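PDB 2EAB: alpha-fucosidase from Bifidobacterium bifidum, which probably removes alpha-1,2-linked L-fucose from glycans by hydrolysis, this chain being the catalytic piece, with a family 95 glycoside hydrolase domain, of a longer protein. Local coordinates for residues 582-587 with 639-644; 681-686 with 705-710. All coordinates share one frame; numbering follows the deposited sequence.

Interaction 1 (582-587 with 639-644); sequences LVWQML and LKPIEV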
ATOM      1  N   LEU A 582       5.145  13.925  11.634  1.00  6.07           N
ATOM      2  CA  LEU A 582       5.925  13.075  10.744  1.00  6.16           C
ATOM      3  C   LEU A 582       7.426  13.214  10.989  1.00  6.21           C
ATOM      4  O   LEU A 582       8.153  12.215  11.017  1.00  6.38           O
ATOM      5  CB  LEU A 582       5.595  13.368   9.281  1.00  6.24           C
ATOM      6  CG  LEU A 582       4.216  12.885   8.830  1.00  6.14           C
ATOM      7  CD1 LEU A 582       3.945  13.343   7.413  1.00  6.01           C
ATOM      8  CD2 LEU A 582       4.079  11.371   8.943  1.00  7.19           C
ATOM      9  N   VAL A 583       7.905  14.441  11.161  1.00  6.02           N
ATOM     10  CA  VAL A 583       9.338  14.642  11.389  1.00  6.87           C
ATOM     11  C   VAL A 583       9.750  14.092  12.756  1.00  6.56           C
ATOM     12  O   VAL A 583      10.810  13.470  12.884  1.00  6.60           O
ATOM     13  CB  VAL A 583       9.759  16.114  11.172  1.00  7.01           C
ATOM     14  CG1 VAL A 583      11.223  16.339  11.564  1.00  8.08           C
ATOM     15  CG2 VAL A 583       9.550  16.492   9.711  1.00  8.08           C
ATOM     16  N   TRP A 584       8.894  14.294  13.755  1.00  6.65           N
ATOM     17  CA  TRP A 584       9.113  13.718  15.078  1.00  6.50           C
ATOM     18  C   TRP A 584       9.255  12.200  14.981  1.00  6.36           C
ATOM     19  O   TRP A 584      10.185  11.622  15.559  1.00  6.28           O
ATOM     20  CB  TRP A 584       7.972  14.109  16.013  1.00  7.08           C
ATOM     21  CG  TRP A 584       8.121  13.633  17.427  1.00  7.42           C
ATOM     22  CD1 TRP A 584       8.683  14.312  18.470  1.00  7.99           C
ATOM     23  CD2 TRP A 584       7.680  12.378  17.958  1.00  7.25           C
ATOM     24  NE1 TRP A 584       8.622  13.555  19.616  1.00  8.28           N
ATOM     25  CE2 TRP A 584       8.007  12.366  19.332  1.00  8.13           C
ATOM     26  CE3 TRP A 584       7.028  11.266  17.409  1.00  8.01           C
ATOM     27  CZ2 TRP A 584       7.716  11.277  20.162  1.00  8.86           C
ATOM     28  CZ3 TRP A 584       6.742  10.184  18.235  1.00  8.51           C
ATOM     29  CH2 TRP A 584       7.077  10.203  19.600  1.00  9.11           C
ATOM     30  N   GLN A 585       8.357  11.561  14.233  1.00  6.37           N
ATOM     31  CA  GLN A 585       8.399  10.110  14.100  1.00  6.40           C
ATOM     32  C   GLN A 585       9.656   9.644  13.386  1.00  6.18           C
ATOM     33  O   GLN A 585      10.241   8.620  13.761  1.00  6.44           O
ATOM     34  CB  GLN A 585       7.172   9.577  13.367  1.00  6.18           C
ATOM     35  CG  GLN A 585       6.922   8.109  13.653  1.00  7.05           C
ATOM     36  CD  GLN A 585       6.480   7.889  15.085  1.00  7.13           C
ATOM     37  OE1 GLN A 585       5.407   8.329  15.480  1.00  7.64           O
ATOM     38  NE2 GLN A 585       7.324   7.236  15.881  1.00  8.91           N
ATOM     39  N   MET A 586      10.064  10.385  12.355  1.00  6.08           N
ATOM     40  CA  MET A 586      11.267  10.035  11.612  1.00  6.34           C
ATOM     41  C   MET A 586      12.499  10.095  12.508  1.00  6.19           C
ATOM     42  O   MET A 586      13.324   9.187  12.495  1.00  5.99           O
ATOM     43  CB  MET A 586      11.462  10.941  10.399  1.00  6.42           C
ATOM     44  CG  MET A 586      12.686  10.557   9.588  1.00  6.88           C
ATOM     45  SD  MET A 586      13.009  11.648   8.211  1.00  6.71           S
ATOM     46  CE  MET A 586      13.365  13.199   9.056  1.00  8.23           C
ATOM     47  N   LEU A 587      12.629  11.174  13.271  1.00  6.29           N
ATOM     48  CA  LEU A 587      13.770  11.302  14.174  1.00  6.71           C
ATOM     49  C   LEU A 587      13.748  10.212  15.243  1.00  6.85           C
ATOM     50  O   LEU A 587      14.795   9.682  15.615  1.00  7.13           O
ATOM     51  CB  LEU A 587      13.820  12.696  14.803  1.00  6.88           C
ATOM     52  CG  LEU A 587      14.098  13.853  13.835  1.00  6.93           C
ATOM     53  CD1 LEU A 587      13.940  15.187  14.542  1.00  8.21           C
ATOM     54  CD2 LEU A 587      15.486  13.741  13.196  1.00  8.58           C
ATOM     55  N   LEU A 639      10.310  19.852  18.824  1.00  8.47           N
ATOM     56  CA  LEU A 639       9.168  19.932  17.917  1.00  8.70           C
ATOM     57  C   LEU A 639       7.855  20.160  18.655  1.00  9.03           C
ATOM     58  O   LEU A 639       6.988  20.899  18.173  1.00  8.77           O
ATOM     59  CB  LEU A 639       9.088  18.688  17.031  1.00  8.88           C
ATOM     60  CG  LEU A 639      10.207  18.546  15.993  1.00  8.35           C
ATOM     61  CD1 LEU A 639      10.239  17.134  15.446  1.00  8.56           C
ATOM     62  CD2 LEU A 639      10.054  19.556  14.856  1.00  9.32           C
ATOM     63  N   LYS A 640       7.714  19.530  19.821  1.00  9.14           N
ATOM     64  CA  LYS A 640       6.477  19.609  20.610  1.00 10.03           C
ATOM     65  C   LYS A 640       5.253  19.490  19.696  1.00  9.15           C
ATOM     66  O   LYS A 640       4.403  20.388  19.646  1.00  9.16           O
ATOM     67  CB  LYS A 640       6.442  20.904  21.429  1.00 10.06           C
ATOM     68  CG  LYS A 640       7.473  20.943  22.556  1.00 12.25           C
ATOM     69  CD  LYS A 640       7.550  22.307  23.236  1.00 13.39           C
ATOM     70  CE  LYS A 640       6.210  22.806  23.754  1.00 17.75           C
ATOM     71  NZ  LYS A 640       6.274  24.270  24.059  1.00 19.83           N
ATOM     72  N   PRO A 641       5.156  18.368  18.960  1.00  8.82           N
ATOM     73  CA  PRO A 641       4.174  18.292  17.879  1.00  8.68           C
ATOM     74  C   PRO A 641       2.708  18.328  18.308  1.00  8.70           C
ATOM     75  O   PRO A 641       1.861  18.809  17.542  1.00  8.73           O
ATOM     76  CB  PRO A 641       4.501  16.955  17.205  1.00  8.65           C
ATOM     77  CG  PRO A 641       5.181  16.153  18.263  1.00  9.64           C
ATOM     78  CD  PRO A 641       5.957  17.131  19.066  1.00  9.02           C
ATOM     79  N   ILE A 642       2.416  17.822  19.504  1.00  8.98           N
ATOM     80  CA  ILE A 642       1.033  17.732  19.969  1.00  9.50           C
ATOM     81  C   ILE A 642       0.690  18.803  20.989  1.00 10.13           C
ATOM     82  O   ILE A 642       1.370  18.946  22.009  1.00 10.47           O
ATOM     83  CB  ILE A 642       0.707  16.344  20.586  1.00  9.56           C
ATOM     84  CG1 ILE A 642       0.979  15.213  19.588  1.00  9.94           C
ATOM     85  CG2 ILE A 642      -0.738  16.298  21.111  1.00  9.50           C
ATOM     86  CD1 ILE A 642       0.216  15.309  18.262  1.00 10.45           C
ATOM     87  N   GLU A 643      -0.380  19.539  20.704  1.00 10.44           N
ATOM     88  CA  GLU A 643      -0.990  20.444  21.672  1.00 11.36           C
ATOM     89  C   GLU A 643      -2.484  20.192  21.694  1.00 11.04           C
ATOM     90  O   GLU A 643      -3.116  20.062  20.640  1.00 11.18           O
ATOM     91  CB  GLU A 643      -0.726  21.903  21.311  1.00 12.17           C
ATOM     92  CG  GLU A 643       0.688  22.356  21.582  1.00 14.41           C
ATOM     93  CD  GLU A 643       0.843  23.864  21.597  1.00 16.24           C
ATOM     94  OE1 GLU A 643      -0.114  24.590  21.241  1.00 17.69           O
ATOM     95  OE2 GLU A 643       1.941  24.320  21.959  1.00 17.53           O
ATOM     96  N   VAL A 644      -3.044  20.116  22.897  1.00 11.11           N
ATOM     97  CA  VAL A 644      -4.483  19.988  23.070  1.00 11.12           C
ATOM     98  C   VAL A 644      -5.081  21.389  23.162  1.00 10.96           C
ATOM     99  O   VAL A 644      -4.620  22.220  23.949  1.00 11.57           O
ATOM    100  CB  VAL A 644      -4.833  19.154  24.326  1.00 11.07           C
ATOM    101  CG1 VAL A 644      -6.341  19.054  24.506  1.00 11.22           C
ATOM    102  CG2 VAL A 644      -4.216  17.760  24.229  1.00 11.19           C
TER

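Interaction 2 (681-686 with 705-710); sequences SHLLGL and TSLRYR. With EDO (1,2-ethanediol), chain D.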
ATOM      1  N   SER A 681      -5.054  15.211   8.678  1.00  7.36           N
ATOM      2  CA  SER A 681      -3.601  15.212   8.523  1.00  7.17           C
ATOM      3  C   SER A 681      -2.852  15.365   9.839  1.00  6.99           C
ATOM      4  O   SER A 681      -1.700  14.964   9.953  1.00  7.15           O
ATOM      5  CB  SER A 681      -3.173  16.300   7.539  1.00  7.25           C
ATOM      6  OG  SER A 681      -3.733  16.067   6.259  1.00  7.12           O
ATOM      7  N   HIS A 682      -3.523  15.937  10.830  1.00  6.50           N
ATOM      8  CA  HIS A 682      -2.926  16.152  12.141  1.00  6.35           C
ATOM      9  C   HIS A 682      -3.021  14.945  13.081  1.00  6.27           C
ATOM     10  O   HIS A 682      -2.567  15.018  14.230  1.00  6.73           O
ATOM     11  CB  HIS A 682      -3.563  17.376  12.798  1.00  6.64           C
ATOM     12  CG  HIS A 682      -5.034  17.239  13.041  1.00  7.25           C
ATOM     13  ND1 HIS A 682      -5.911  16.795  12.074  1.00  8.03           N
ATOM     14  CD2 HIS A 682      -5.781  17.513  14.135  1.00  7.71           C
ATOM     15  CE1 HIS A 682      -7.135  16.789  12.571  1.00  8.25           C
ATOM     16  NE2 HIS A 682      -7.083  17.220  13.820  1.00  8.26           N
ATOM     17  N   LEU A 683      -3.586  13.840  12.601  1.00  6.35           N
ATOM     18  CA  LEU A 683      -3.733  12.652  13.439  1.00  6.45           C
ATOM     19  C   LEU A 683      -2.797  11.503  13.066  1.00  6.44           C
ATOM     20  O   LEU A 683      -2.960  10.389  13.554  1.00  6.50           O
ATOM     21  CB  LEU A 683      -5.193  12.186  13.480  1.00  6.90           C
ATOM     22  CG  LEU A 683      -6.190  13.187  14.078  1.00  7.26           C
ATOM     23  CD1 LEU A 683      -7.578  12.588  14.088  1.00  8.12           C
ATOM     24  CD2 LEU A 683      -5.788  13.645  15.483  1.00  9.26           C
ATOM     25  N   LEU A 684      -1.787  11.776  12.243  1.00  6.16           N
ATOM     26  CA  LEU A 684      -0.833  10.739  11.856  1.00  6.64           C
ATOM     27  C   LEU A 684      -0.006  10.215  13.028  1.00  6.58           C
ATOM     28  O   LEU A 684       0.542   9.112  12.955  1.00  6.39           O
ATOM     29  CB  LEU A 684       0.066  11.224  10.717  1.00  6.48           C
ATOM     30  CG  LEU A 684      -0.674  11.669   9.454  1.00  6.37           C
ATOM     31  CD1 LEU A 684       0.330  12.018   8.363  1.00  7.05           C
ATOM     32  CD2 LEU A 684      -1.671  10.615   8.959  1.00  6.73           C
ATOM     33  N   GLY A 685       0.070  10.997  14.101  1.00  6.48           N
ATOM     34  CA  GLY A 685       0.722  10.555  15.334  1.00  6.61           C
ATOM     35  C   GLY A 685      -0.053   9.488  16.093  1.00  6.58           C
ATOM     36  O   GLY A 685       0.526   8.751  16.902  1.00  7.01           O
ATOM     37  N   LEU A 686      -1.368   9.438  15.856  1.00  6.44           N
ATOM     38  CA  LEU A 686      -2.257   8.393  16.375  1.00  6.73           C
ATOM     39  C   LEU A 686      -2.183   7.124  15.522  1.00  6.43           C
ATOM     40  O   LEU A 686      -2.097   6.009  16.049  1.00  6.73           O
ATOM     41  CB  LEU A 686      -3.702   8.905  16.429  1.00  7.04           C
ATOM     42  CG  LEU A 686      -4.798   7.851  16.638  1.00  7.38           C
ATOM     43  CD1 LEU A 686      -4.750   7.278  18.040  1.00  7.34           C
ATOM     44  CD2 LEU A 686      -6.169   8.435  16.359  1.00  7.42           C
ATOM     45  N   THR A 705     -11.624  13.005  20.601  1.00  8.58           N
ATOM     46  CA  THR A 705     -12.438  14.204  20.384  1.00  9.02           C
ATOM     47  C   THR A 705     -12.284  14.707  18.947  1.00  8.63           C
ATOM     48  O   THR A 705     -13.274  14.983  18.270  1.00  8.80           O
ATOM     49  CB  THR A 705     -12.077  15.291  21.402  1.00  9.14           C
ATOM     50  OG1 THR A 705     -12.441  14.827  22.707  1.00 10.59           O
ATOM     51  CG2 THR A 705     -12.815  16.598  21.119  1.00 10.12           C
ATOM     52  N   SER A 706     -11.039  14.789  18.478  1.00  8.23           N
ATOM     53  CA  SER A 706     -10.768  15.176  17.094  1.00  7.84           C
ATOM     54  C   SER A 706     -11.451  14.249  16.094  1.00  7.88           C
ATOM     55  O   SER A 706     -12.059  14.716  15.125  1.00  7.97           O
ATOM     56  CB  SER A 706      -9.264  15.207  16.829  1.00  7.99           C
ATOM     57  OG  SER A 706      -8.661  16.305  17.484  1.00  8.31           O
ATOM     58  N   LEU A 707     -11.338  12.940  16.321  1.00  7.81           N
ATOM     59  CA  LEU A 707     -11.975  11.948  15.463  1.00  8.18           C
ATOM     60  C   LEU A 707     -13.491  12.085  15.440  1.00  8.52           C
ATOM     61  O   LEU A 707     -14.104  11.971  14.381  1.00  8.56           O
ATOM     62  CB  LEU A 707     -11.602  10.531  15.902  1.00  8.28           C
ATOM     63  CG  LEU A 707     -10.194  10.036  15.574  1.00  7.80           C
ATOM     64  CD1 LEU A 707      -9.924   8.752  16.324  1.00  8.29           C
ATOM     65  CD2 LEU A 707     -10.006   9.827  14.078  1.00  8.12           C
ATOM     66  N   ARG A 708     -14.095  12.321  16.605  1.00  8.67           N
ATOM     67  CA  ARG A 708     -15.550  12.447  16.685  1.00  9.74           C
ATOM     68  C   ARG A 708     -16.052  13.615  15.840  1.00  9.44           C
ATOM     69  O   ARG A 708     -17.013  13.460  15.083  1.00  9.64           O
ATOM     70  CB  ARG A 708     -16.037  12.568  18.132  1.00  9.93           C
ATOM     71  CG  ARG A 708     -15.970  11.261  18.921  1.00 10.82           C
ATOM     72  CD  ARG A 708     -16.781  11.322  20.214  1.00 12.17           C
ATOM     73  NE  ARG A 708     -16.449  12.485  21.035  1.00 16.24           N
ATOM     74  CZ  ARG A 708     -15.473  12.529  21.940  1.00 17.08           C
ATOM     75  NH1 ARG A 708     -14.707  11.468  22.161  1.00 17.78           N
ATOM     76  NH2 ARG A 708     -15.264  13.645  22.630  1.00 17.40           N
ATOM     77  N   TYR A 709     -15.401  14.770  15.956  1.00  9.66           N
ATOM     78  CA  TYR A 709     -15.778  15.916  15.135  1.00  9.87           C
ATOM     79  C   TYR A 709     -15.634  15.623  13.643  1.00  9.80           C
ATOM     80  O   TYR A 709     -16.488  16.010  12.846  1.00  9.91           O
ATOM     81  CB  TYR A 709     -14.960  17.151  15.500  1.00 10.39           C
ATOM     82  CG  TYR A 709     -15.432  17.890  16.731  1.00 11.14           C
ATOM     83  CD1 TYR A 709     -16.642  18.590  16.732  1.00 12.69           C
ATOM     84  CD2 TYR A 709     -14.652  17.922  17.884  1.00 11.40           C
ATOM     85  CE1 TYR A 709     -17.072  19.286  17.864  1.00 12.96           C
ATOM     86  CE2 TYR A 709     -15.070  18.615  19.017  1.00 12.38           C
ATOM     87  CZ  TYR A 709     -16.280  19.295  19.003  1.00 12.55           C
ATOM     88  OH  TYR A 709     -16.699  19.983  20.120  1.00 13.54           O
ATOM     89  N   ARG A 710     -14.559  14.936  13.262  1.00  9.55           N
ATOM     90  CA  ARG A 710     -14.328  14.649  11.846  1.00  9.80           C
ATOM     91  C   ARG A 710     -15.256  13.584  11.263  1.00  9.89           C
ATOM     92  O   ARG A 710     -15.603  13.650  10.084  1.00 10.90           O
ATOM     93  CB  ARG A 710     -12.877  14.242  11.603  1.00  9.65           C
ATOM     94  CG  ARG A 710     -12.291  14.810  10.314  1.00 12.91           C
ATOM     95  CD  ARG A 710     -11.997  16.302  10.440  1.00  9.39           C
ATOM     96  NE  ARG A 710     -10.699  16.649   9.860  1.00  8.50           N
ATOM     97  CZ  ARG A 710      -9.880  17.581  10.340  1.00  8.00           C
ATOM     98  NH1 ARG A 710     -10.213  18.292  11.414  1.00  8.57           N
ATOM     99  NH2 ARG A 710      -8.713  17.793   9.740  1.00  8.01           N
TER
HETATM  100  C1  EDO D4804      -2.324  13.110   4.962  1.00 29.74           C
HETATM  101  O1  EDO D4804      -3.764  13.569   5.058  1.00 30.59           O
HETATM  102  C2  EDO D4804      -1.680  14.001   3.827  1.00 30.60           C
HETATM  103  O2  EDO D4804      -2.278  13.600   2.510  1.00 27.98           O
HETATM  104  O   HOH W   1      -6.483  17.578   7.646  1.00  7.69           O
HETATM  105  O   HOH W   2      -9.186  18.160  15.567  1.00  7.67           O

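Interaction 1 (582-587 with 639-644)
Leu639 meets the helix 577-596 with one methyl, CD1, which settles against the backbone at Trp584: it lies 3.6 Å from Trp584 N and 3.8 Å from Trp584 CB, at the edge of the indole and near its plane. Leu639 CD1 is also 4.1 Å from Val583 CG1, the two side chains crossing at about a right angle, and 4.3 Å from Leu587 CD1. Lys640 leaves the helix 632-639 with positive phi (42°), and Arg557 binds the carbonyl oxygens of both Leu639 and Lys640 at this turn. The contact thus ties the loop after one helix to the flank of another within the family 95 catalytic domain, whose fold is an (alpha/alpha)6 barrel. Pro641 then covers one face of Trp584 in a CH-pi contact, its CG 4.2 Å from the centroid of the five-membered ring and 25° off the ring normal. With CG anti to the backbone N (chi1 -177°), the indole of Trp584 is carried out to where Pro641 can lie over it. The side chain of Ile642 touches Thr577 and Ser581 of helix 577-596, and Glu643 forms salt bridges with Arg557 and Lys651.

Interaction 2 (681-686 with 705-710)
His682, Leu683 and Leu686 pack against Ser706, Leu707 and Arg710, joining the long loop that precedes helix 697-711 to that helix within the (alpha/alpha)6 barrel of the family 95 catalytic domain. At Ser681 the link runs through water 1, which accepts a bond from Ser681 N at 3.0 Å and a weak one from Arg710 NH2, lying in the guanidinium plane at its edge. Ser681 OG is turned to a 1,2-ethanediol molecule, probably from the crystallisation liquor, whose O1 donates to Ser681 OG at 2.8 Å; the same OG is also bonded to Pro566 O. His682 brings CE1 over one face of the Arg710 guanidinium, 3.4 Å from Arg710 NH2, with the two planes 28° apart. That guanidinium is held by the bond from Arg710 NE to His679 O and the salt bridge from NH2 to Glu652. With CG of His682 between the backbone N and the carbonyl carbon (chi1 62°), the imidazole also lies under Leu683 CG, which stands over the ring centre. In the ring plane, His682 NE2 is 2.9 Å from water 2, which lies 2.7 Å from Ser706 OG; this hydroxyl also bonds Ile650 N. An alanine in place of His682 would probably take the imidazole's cover from this guanidinium face and leave water 2 without its ring nitrogen partner. Leu683 spreads its two methyls over the helix, CD1 being 3.7 Å from Leu707 CD2 and CD2 4.0 Å from Ser706 CB. Leu686, its CG swung opposite the backbone N (chi1 166°), meets Leu707 tip to tip, with Leu686 CD2 3.8 Å from Leu707 CD1.

The two contacts lie about 14 Å apart, centre to centre, on the same side of the chain's centre, and touch directly where Leu582 CD2 of interaction 1 packs 3.8 Å from Leu684 CD1 of interaction 2. Helix 577-596 serves both, and Thr577 and Ile650 each touch residues of both contacts. Asp690, which is seen to bind calcium in a crystal structure of this protein though none is bound there in this chain, has its side chain about 3 Å from that of Trp584 and about 9 Å from that of Leu686, and it bonds Gln585 NE2. A Tris molecule (TRS), probably from the crystallisation liquor, lies near Trp584 and makes a weak hydrogen bond with Gln585 NE2.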